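Yersinopine synthase (Yersinia pestis, PDB 6C4M) catalyses the NADPH-dependent reductive condensation of pyruvate with an amino-acid-derived intermediate, the last step in making the metallophore yersinopine. Local coordinates at residues 138-150 with 247-259. Sequence-based numbering, arbitrary orientation.
With NAP (NADP nicotinamide-adenine-dinucleotide phosphate), chain B.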
loop_
_atom_site.group_PDB
_atom_site.type_symbol
_atom_site.label_atom_id
_atom_site.label_comp_id
_atom_site.label_asym_id
_atom_site.label_seq_id
_atom_site.Cartn_x
_atom_site.Cartn_y
_atom_site.Cartn_z
ATOM N N LEU A 138 -22.922 -25.774 2.463
ATOM C CA LEU A 138 -23.208 -24.378 2.174
ATOM C C LEU A 138 -21.931 -23.590 1.905
ATOM O O LEU A 138 -21.917 -22.712 1.034
ATOM C CB LEU A 138 -24.002 -23.758 3.326
ATOM C CG LEU A 138 -24.443 -22.288 3.118
ATOM C CD1 LEU A 138 -25.464 -22.161 2.007
ATOM C CD2 LEU A 138 -25.038 -21.719 4.396
ATOM N N SER A 139 -20.846 -23.874 2.644
ATOM C CA SER A 139 -19.561 -23.192 2.438
ATOM C C SER A 139 -18.453 -24.225 2.602
ATOM O O SER A 139 -17.843 -24.355 3.665
ATOM C CB SER A 139 -19.362 -22.022 3.386
ATOM O OG SER A 139 -18.231 -21.272 2.957
ATOM N N SER A 140 -18.161 -24.920 1.521
ATOM C CA SER A 140 -17.333 -26.105 1.554
ATOM C C SER A 140 -15.848 -25.769 1.699
ATOM O O SER A 140 -15.412 -24.620 1.580
ATOM C CB SER A 140 -17.555 -26.893 0.274
ATOM O OG SER A 140 -17.548 -28.267 0.535
ATOM N N SER A 141 -15.056 -26.812 1.927
ATOM C CA SER A 141 -13.606 -26.757 1.791
ATOM C C SER A 141 -13.199 -27.836 0.797
ATOM O O SER A 141 -13.976 -28.740 0.475
ATOM C CB SER A 141 -12.902 -26.966 3.132
ATOM O OG SER A 141 -11.488 -26.820 3.001
ATOM N N MET A 142 -11.953 -27.764 0.342
ATOM C CA MET A 142 -11.427 -28.820 -0.514
ATOM C C MET A 142 -11.392 -30.144 0.242
ATOM O O MET A 142 -10.784 -30.241 1.314
ATOM C CB MET A 142 -10.024 -28.476 -1.001
ATOM C CG MET A 142 -9.998 -27.587 -2.247
ATOM S SD MET A 142 -8.345 -26.905 -2.663
ATOM C CE MET A 142 -8.216 -25.549 -1.510
ATOM N N GLY A 143 -12.017 -31.168 -0.349
ATOM C CA GLY A 143 -12.110 -32.487 0.247
ATOM C C GLY A 143 -13.408 -32.730 0.985
ATOM O O GLY A 143 -13.739 -33.889 1.275
ATOM N N SER A 144 -14.165 -31.673 1.257
ATOM C CA SER A 144 -15.398 -31.824 2.011
ATOM C C SER A 144 -16.323 -32.837 1.345
ATOM O O SER A 144 -16.883 -33.713 2.009
ATOM C CB SER A 144 -16.090 -30.473 2.145
ATOM O OG SER A 144 -15.317 -29.615 2.951
ATOM N N GLY A 145 -16.487 -32.730 0.027
ATOM C CA GLY A 145 -17.461 -33.558 -0.654
ATOM C C GLY A 145 -17.061 -35.021 -0.653
ATOM O O GLY A 145 -17.889 -35.888 -0.427
ATOM N N LEU A 146 -15.793 -35.307 -0.941
ATOM C CA LEU A 146 -15.312 -36.673 -0.867
ATOM C C LEU A 146 -15.544 -37.254 0.524
ATOM O O LEU A 146 -15.934 -38.414 0.660
ATOM C CB LEU A 146 -13.824 -36.716 -1.200
ATOM C CG LEU A 146 -13.448 -36.583 -2.653
ATOM C CD1 LEU A 146 -11.957 -36.256 -2.810
ATOM C CD2 LEU A 146 -13.802 -37.848 -3.408
ATOM N N MET A 147 -15.269 -36.465 1.568
ATOM C CA MET A 147 -15.454 -36.932 2.935
ATOM C C MET A 147 -16.918 -37.269 3.198
ATOM O O MET A 147 -17.243 -38.341 3.723
ATOM C CB MET A 147 -14.975 -35.858 3.903
ATOM C CG MET A 147 -14.566 -36.367 5.277
ATOM S SD MET A 147 -14.944 -35.128 6.542
ATOM C CE MET A 147 -16.731 -35.564 6.498
ATOM N N VAL A 148 -17.811 -36.343 2.864
ATOM C CA VAL A 148 -19.241 -36.580 3.057
ATOM C C VAL A 148 -19.718 -37.785 2.250
ATOM O O VAL A 148 -20.537 -38.579 2.736
ATOM C CB VAL A 148 -20.023 -35.307 2.709
ATOM C CG1 VAL A 148 -21.531 -35.548 2.682
ATOM C CG2 VAL A 148 -19.627 -34.247 3.711
ATOM N N GLN A 149 -19.253 -37.936 1.004
ATOM C CA GLN A 149 -19.638 -39.116 0.226
ATOM C C GLN A 149 -19.307 -40.386 0.982
ATOM O O GLN A 149 -20.092 -41.353 1.015
ATOM C CB GLN A 149 -18.903 -39.175 -1.108
ATOM C CG GLN A 149 -19.398 -38.303 -2.209
ATOM C CD GLN A 149 -18.600 -38.584 -3.460
ATOM O OE1 GLN A 149 -17.782 -37.778 -3.852
ATOM N NE2 GLN A 149 -18.781 -39.766 -4.043
ATOM N N ASN A 150 -18.086 -40.429 1.510
ATOM C CA ASN A 150 -17.612 -41.632 2.178
ATOM C C ASN A 150 -18.511 -41.989 3.352
ATOM O O ASN A 150 -18.903 -43.149 3.523
ATOM C CB ASN A 150 -16.169 -41.421 2.646
ATOM C CG ASN A 150 -15.573 -42.662 3.227
ATOM O OD1 ASN A 150 -15.782 -42.967 4.397
ATOM N ND2 ASN A 150 -14.851 -43.407 2.408
ATOM N N LEU A 247 -16.775 -32.493 -7.189
ATOM C CA LEU A 247 -16.881 -31.724 -5.955
ATOM C C LEU A 247 -15.621 -30.891 -5.734
ATOM O O LEU A 247 -15.698 -29.688 -5.476
ATOM C CB LEU A 247 -17.125 -32.669 -4.766
ATOM C CG LEU A 247 -18.473 -33.396 -4.880
ATOM C CD1 LEU A 247 -18.477 -34.736 -4.119
ATOM C CD2 LEU A 247 -19.628 -32.465 -4.407
ATOM N N LEU A 248 -14.451 -31.503 -5.900
ATOM C CA LEU A 248 -13.198 -30.776 -5.689
ATOM C C LEU A 248 -13.050 -29.634 -6.689
ATOM O O LEU A 248 -12.513 -28.572 -6.347
ATOM C CB LEU A 248 -12.032 -31.747 -5.807
ATOM C CG LEU A 248 -10.754 -31.676 -4.977
ATOM C CD1 LEU A 248 -10.937 -31.212 -3.516
ATOM C CD2 LEU A 248 -10.176 -33.078 -5.019
ATOM N N ALA A 249 -13.540 -29.827 -7.919
ATOM C CA ALA A 249 -13.430 -28.804 -8.943
ATOM C C ALA A 249 -14.290 -27.588 -8.643
ATOM O O ALA A 249 -14.096 -26.547 -9.275
ATOM C CB ALA A 249 -13.801 -29.364 -10.308
ATOM N N ALA A 250 -15.244 -27.694 -7.717
ATOM C CA ALA A 250 -15.915 -26.509 -7.185
ATOM C C ALA A 250 -15.226 -25.993 -5.918
ATOM O O ALA A 250 -15.100 -24.774 -5.739
ATOM C CB ALA A 250 -17.378 -26.808 -6.860
ATOM N N GLU A 251 -14.774 -26.915 -5.048
ATOM C CA GLU A 251 -14.243 -26.542 -3.742
ATOM C C GLU A 251 -12.933 -25.771 -3.883
ATOM O O GLU A 251 -12.552 -25.007 -2.991
ATOM C CB GLU A 251 -14.035 -27.808 -2.889
ATOM C CG GLU A 251 -15.334 -28.503 -2.458
ATOM C CD GLU A 251 -15.178 -29.981 -2.063
ATOM O OE1 GLU A 251 -14.099 -30.588 -2.246
ATOM O OE2 GLU A 251 -16.186 -30.575 -1.576
ATOM N N ARG A 252 -12.211 -26.019 -4.963
ATOM C CA ARG A 252 -10.986 -25.305 -5.241
ATOM C C ARG A 252 -11.202 -23.799 -5.305
ATOM O O ARG A 252 -10.236 -23.057 -5.174
ATOM C CB ARG A 252 -10.378 -25.819 -6.541
ATOM C CG ARG A 252 -11.207 -25.504 -7.778
ATOM C CD ARG A 252 -10.541 -26.048 -9.036
ATOM N NE ARG A 252 -11.439 -25.899 -10.187
ATOM C CZ ARG A 252 -11.070 -25.532 -11.415
ATOM N NH1 ARG A 252 -9.797 -25.293 -11.701
ATOM N NH2 ARG A 252 -11.989 -25.412 -12.367
ATOM N N PHE A 253 -12.441 -23.335 -5.469
ATOM C CA PHE A 253 -12.774 -21.918 -5.446
ATOM C C PHE A 253 -13.187 -21.406 -4.061
ATOM O O PHE A 253 -13.994 -20.463 -3.967
ATOM C CB PHE A 253 -13.878 -21.645 -6.477
ATOM C CG PHE A 253 -13.426 -21.830 -7.889
ATOM C CD1 PHE A 253 -12.620 -20.886 -8.478
ATOM C CD2 PHE A 253 -13.791 -22.940 -8.619
ATOM C CE1 PHE A 253 -12.187 -21.034 -9.786
ATOM C CE2 PHE A 253 -13.354 -23.109 -9.925
ATOM C CZ PHE A 253 -12.555 -22.152 -10.511
ATOM N N SER A 254 -12.642 -21.972 -2.974
ATOM C CA SER A 254 -12.872 -21.450 -1.619
ATOM C C SER A 254 -11.786 -20.410 -1.286
ATOM O O SER A 254 -10.666 -20.766 -0.914
ATOM C CB SER A 254 -12.860 -22.575 -0.585
ATOM O OG SER A 254 -13.792 -23.594 -0.945
ATOM N N ILE A 255 -12.138 -19.123 -1.325
ATOM C CA ILE A 255 -11.137 -18.069 -1.175
ATOM C C ILE A 255 -10.372 -18.205 0.147
ATOM O O ILE A 255 -9.152 -17.995 0.185
ATOM C CB ILE A 255 -11.807 -16.689 -1.292
ATOM C CG1 ILE A 255 -10.744 -15.569 -1.236
ATOM C CG2 ILE A 255 -12.869 -16.523 -0.212
ATOM C CD1 ILE A 255 -11.296 -14.198 -1.435
ATOM N N THR A 256 -11.066 -18.546 1.250
ATOM C CA THR A 256 -10.430 -18.478 2.562
ATOM C C THR A 256 -9.327 -19.503 2.708
ATOM O O THR A 256 -8.406 -19.283 3.491
ATOM C CB THR A 256 -11.428 -18.660 3.703
ATOM O OG1 THR A 256 -12.028 -19.959 3.604
ATOM C CG2 THR A 256 -12.494 -17.561 3.661
ATOM N N ASN A 257 -9.372 -20.606 1.970
ATOM C CA ASN A 257 -8.262 -21.550 2.050
ATOM C C ASN A 257 -6.972 -20.955 1.520
ATOM O O ASN A 257 -5.889 -21.363 1.952
ATOM C CB ASN A 257 -8.572 -22.825 1.279
ATOM C CG ASN A 257 -9.699 -23.650 1.921
ATOM O OD1 ASN A 257 -10.828 -23.177 2.040
ATOM N ND2 ASN A 257 -9.383 -24.879 2.350
ATOM N N TYR A 258 -7.064 -20.023 0.566
ATOM C CA TYR A 258 -5.892 -19.382 -0.027
ATOM C C TYR A 258 -5.405 -18.200 0.800
ATOM O O TYR A 258 -4.195 -18.016 0.954
ATOM C CB TYR A 258 -6.214 -18.899 -1.450
ATOM C CG TYR A 258 -6.501 -20.021 -2.411
ATOM C CD1 TYR A 258 -5.472 -20.663 -3.079
ATOM C CD2 TYR A 258 -7.803 -20.457 -2.630
ATOM C CE1 TYR A 258 -5.745 -21.703 -3.972
ATOM C CE2 TYR A 258 -8.084 -21.495 -3.511
ATOM C CZ TYR A 258 -7.043 -22.129 -4.164
ATOM O OH TYR A 258 -7.283 -23.173 -5.052
ATOM N N VAL A 259 -6.323 -17.390 1.322
ATOM C CA VAL A 259 -5.995 -16.065 1.836
ATOM C C VAL A 259 -5.783 -16.066 3.346
ATOM O O VAL A 259 -4.900 -15.371 3.855
ATOM C CB VAL A 259 -7.111 -15.078 1.441
ATOM C CG1 VAL A 259 -6.936 -13.718 2.094
ATOM C CG2 VAL A 259 -7.137 -14.942 -0.045
HETATM P PA NAP B . -21.056 -19.406 11.957
HETATM O O1A NAP B . -20.159 -19.946 10.912
HETATM O O2A NAP B . -20.318 -18.432 12.913
HETATM O O5B NAP B . -21.671 -20.683 12.790
HETATM C C5B NAP B . -22.696 -21.420 12.087
HETATM C C4B NAP B . -23.194 -22.533 13.028
HETATM O O4B NAP B . -21.954 -23.410 13.369
HETATM C C3B NAP B . -23.638 -22.063 14.138
HETATM O O3B NAP B . -24.766 -22.858 14.624
HETATM C C2B NAP B . -22.403 -22.230 15.211
HETATM O O2B NAP B . -22.934 -22.341 16.577
HETATM C C1B NAP B . -21.806 -23.321 14.892
HETATM N N9A NAP B . -20.374 -23.102 15.101
HETATM C C8A NAP B . -19.501 -22.131 14.787
HETATM N N7A NAP B . -18.328 -22.534 15.299
HETATM C C5A NAP B . -18.512 -23.744 15.915
HETATM C C6A NAP B . -17.583 -24.522 16.558
HETATM N N6A NAP B . -16.155 -24.405 16.854
HETATM N N1A NAP B . -17.967 -25.692 17.101
HETATM C C2A NAP B . -19.275 -26.107 17.000
HETATM N N3A NAP B . -20.194 -25.328 16.359
HETATM C C4A NAP B . -19.793 -24.128 15.805
HETATM O O3 NAP B . -22.278 -18.586 11.196
HETATM P PN NAP B . -22.471 -18.189 9.640
HETATM O O1N NAP B . -23.918 -18.278 9.420
HETATM O O2N NAP B . -21.921 -16.748 9.513
HETATM O O5D NAP B . -21.622 -19.121 8.546
HETATM C C5D NAP B . -22.252 -20.240 7.869
HETATM C C4D NAP B . -21.186 -20.837 6.929
HETATM O O4D NAP B . -20.767 -19.753 5.834
HETATM C C3D NAP B . -20.061 -21.170 7.527
HETATM O O3D NAP B . -19.469 -22.284 6.696
HETATM C C2D NAP B . -19.107 -19.978 7.383
HETATM O O2D NAP B . -17.844 -20.446 7.299
HETATM C C1D NAP B . -19.513 -19.431 6.001
HETATM N N1N NAP B . -19.383 -17.962 5.845
HETATM C C2N NAP B . -20.374 -17.111 6.188
HETATM C C3N NAP B . -20.193 -15.725 5.981
HETATM C C7N NAP B . -21.297 -14.716 6.364
HETATM O O7N NAP B . -21.402 -13.691 5.819
HETATM N N7N NAP B . -22.193 -15.093 7.424
HETATM C C4N NAP B . -19.027 -15.247 5.451
HETATM C C5N NAP B . -18.044 -16.098 5.118
HETATM C C6N NAP B . -18.220 -17.473 5.306
HETATM P P2B NAP B . -23.277 -20.935 17.467
HETATM O O1X NAP B . -21.966 -20.447 18.047
HETATM O O2X NAP B . -23.851 -19.887 16.575
HETATM O O3X NAP B . -24.205 -21.299 18.603
HETATM O O HOH W 1 -13.361 -23.241 3.032
HETATM O O HOH W 2 -14.327 -33.234 -2.294
#
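Ser-140, following Ser-139, whose CB lies 3.3 Å from O3D of the nicotinamide ribose of NADP, meets the second segment at two points. Its OG lies beside the Glu-251 carboxylate, with Ser-164 as a hydrogen-bonding partner of both; its carbonyl O sits 3.2 Å from Ser-254 OG and is linked through a water to Asn-257 OD1. At Ser-141, OG stands anti to the backbone N (chi1 -176°) and takes a nearly straight hydrogen bond from Asn-257 ND2 (2.9 Å), with the hydroxyl close to the plane of the amide. Met-142 runs along the junction of the two helices of 247-259: CB rests on Leu-248 CD1 at 3.8 Å, CG passes the Glu-251 carbonyl, and the bend at chi3 (-79°) carries CE to Asn-257 CB. A type II turn from Ser-141 to Ser-144 then presents the N-terminus of helix 144-154 to Glu-251. The extended glutamate spans the gap: Gly-143 N, at the N-cap, meets Glu-251 OE1 from above the carboxylate plane (2.9 Å). Gly-145 N reaches Glu-251 OE2 on the syn side (2.7 Å). With no side chain at Gly-145, Leu-247 CD1 packs against its carbonyl carbon. A second water, donating to OE1, accepts from Leu-146 N. One turn on, Gln-149 crosses the end of Leu-247. The buried carboxylate is thus fixed by two backbone amides, a water and Ser-164, and the helix N-terminus would be expected to stabilise its negative charge. These bonds join the loop beside the cofactor to the segment leading to His-260, the proposed proton donor/acceptor.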